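Local coordinates for probable transcriptional regulator, LysR family protein (Rhodococcus sp., PDB 2QL3) that probably regulates transcription as a LysR-type DNA-binding protein, this chain being its C-terminal substrate-binding (effector) domain, at residues A136-E139 and T140-F144. Numbering follows the deposited sequence.
Sequences ANFE and TARAF
At the N-terminal end of helix 138-147, the N-cap residue Asn137 reaches Thr140 with its side-chain amide. The helix follows strand 131-135 in the LysR substrate-binding domain. Asn137 ND2 donates to Thr140 OG1 at 2.8 Å. The bond is bent, with an N-H...O angle of 135°, and the hydroxyl sits 29° out of the amide plane. The two side chains cross at about a right angle. Thr140 OG1 also hydrogen-bonds Glu40 of the second subunit, so both chains grip this buried hydroxyl. The first helical turns close through Ala141 N to Asn137 O, 3.2 Å, and Arg142 N to Phe138 O, 3.1 Å. Ala143 N to Glu139 O follows at 2.7 Å.

In the same first turn, Glu139 pairs with Arg142, three residues on, in a salt bridge. Arg142 NH2 donates to the syn lone pair of Glu139 OE2 at 2.9 Å, and OE2 lies in the guanidinium plane. The carboxylate is turned 48° against the guanidinium. A bend at chi2 turns the Glu139 carboxylate toward the edge of the Arg142 guanidinium. Tyr164 of the second subunit hydrogen-bonds Glu139 OE2 through its hydroxyl, while Tyr164 N of the same chain holds OE1. Arg142 NH2 also donates to Val162 O. Arg142 CD packs against Phe138 CE2 at 3.7 Å, a van der Waals contact.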
loop_
_atom_site.group_PDB
_atom_site.type_symbol
_atom_site.label_atom_id
_atom_site.label_comp_id
_atom_site.label_asym_id
_atom_site.label_seq_id
_atom_site.Cartn_x
_atom_site.Cartn_y
_atom_site.Cartn_z
ATOM N N ALA A 136 5.208 -6.712 -0.841
ATOM C CA ALA A 136 4.300 -6.439 -1.973
ATOM C C ALA A 136 3.628 -5.050 -1.882
ATOM O O ALA A 136 2.852 -4.657 -2.769
ATOM C CB ALA A 136 3.237 -7.574 -2.130
ATOM N N ASN A 137 3.986 -4.292 -0.843
ATOM C CA ASN A 137 3.375 -2.999 -0.555
ATOM C C ASN A 137 4.222 -1.837 -1.085
ATOM O O ASN A 137 5.337 -1.684 -0.696
ATOM C CB ASN A 137 3.170 -2.839 0.931
ATOM C CG ASN A 137 2.274 -1.634 1.268
ATOM O OD1 ASN A 137 1.515 -1.147 0.414
ATOM N ND2 ASN A 137 2.355 -1.161 2.494
ATOM N N PHE A 138 3.686 -1.042 -1.989
ATOM C CA PHE A 138 4.458 0.019 -2.650
ATOM C C PHE A 138 5.027 0.997 -1.655
ATOM O O PHE A 138 6.181 1.381 -1.760
ATOM C CB PHE A 138 3.557 0.728 -3.662
ATOM C CG PHE A 138 4.240 1.575 -4.655
ATOM C CD1 PHE A 138 4.524 1.080 -5.925
ATOM C CD2 PHE A 138 4.442 2.922 -4.414
ATOM C CE1 PHE A 138 5.113 1.902 -6.931
ATOM C CE2 PHE A 138 5.027 3.728 -5.396
ATOM C CZ PHE A 138 5.379 3.219 -6.640
ATOM N N GLU A 139 4.207 1.425 -0.712
ATOM C CA GLU A 139 4.673 2.406 0.271
ATOM C C GLU A 139 5.668 1.806 1.239
ATOM O O GLU A 139 6.555 2.509 1.716
ATOM C CB GLU A 139 3.531 3.010 1.058
ATOM C CG GLU A 139 3.984 4.170 1.980
ATOM C CD GLU A 139 4.687 5.331 1.239
ATOM O OE1 GLU A 139 5.368 6.137 1.908
ATOM O OE2 GLU A 139 4.581 5.448 -0.012
ATOM N N THR A 140 5.538 0.515 1.539
ATOM C CA THR A 140 6.548 -0.102 2.353
ATOM C C THR A 140 7.921 -0.028 1.658
ATOM O O THR A 140 8.938 0.242 2.310
ATOM C CB THR A 140 6.176 -1.538 2.750
ATOM O OG1 THR A 140 4.945 -1.512 3.499
ATOM C CG2 THR A 140 7.313 -2.180 3.587
ATOM N N ALA A 141 7.950 -0.223 0.338
ATOM C CA ALA A 141 9.201 -0.150 -0.389
ATOM C C ALA A 141 9.761 1.258 -0.283
ATOM O O ALA A 141 10.919 1.417 0.004
ATOM C CB ALA A 141 9.026 -0.539 -1.856
ATOM N N ARG A 142 8.946 2.272 -0.553
ATOM C CA ARG A 142 9.393 3.697 -0.482
ATOM C C ARG A 142 9.794 4.061 0.912
ATOM O O ARG A 142 10.857 4.695 1.095
ATOM C CB ARG A 142 8.274 4.669 -0.913
ATOM C CG ARG A 142 7.883 4.570 -2.347
ATOM C CD ARG A 142 6.721 5.545 -2.675
ATOM N NE ARG A 142 7.207 6.926 -2.779
ATOM C CZ ARG A 142 6.862 7.930 -1.989
ATOM N NH1 ARG A 142 7.348 9.148 -2.224
ATOM N NH2 ARG A 142 6.039 7.744 -0.979
ATOM N N ALA A 143 9.011 3.629 1.907
ATOM C CA ALA A 143 9.329 3.967 3.309
ATOM C C ALA A 143 10.639 3.323 3.790
ATOM O O ALA A 143 11.425 3.973 4.489
ATOM C CB ALA A 143 8.215 3.565 4.222
ATOM N N PHE A 144 10.874 2.058 3.406
ATOM C CA PHE A 144 12.118 1.360 3.751
ATOM C C PHE A 144 13.331 2.072 3.102
ATOM O O PHE A 144 14.342 2.320 3.742
ATOM C CB PHE A 144 12.077 -0.120 3.341
ATOM C CG PHE A 144 11.458 -1.065 4.359
ATOM C CD1 PHE A 144 10.519 -0.645 5.256
ATOM C CD2 PHE A 144 11.833 -2.411 4.382
ATOM C CE1 PHE A 144 9.958 -1.500 6.187
ATOM C CE2 PHE A 144 11.260 -3.287 5.328
ATOM C CZ PHE A 144 10.305 -2.835 6.199
#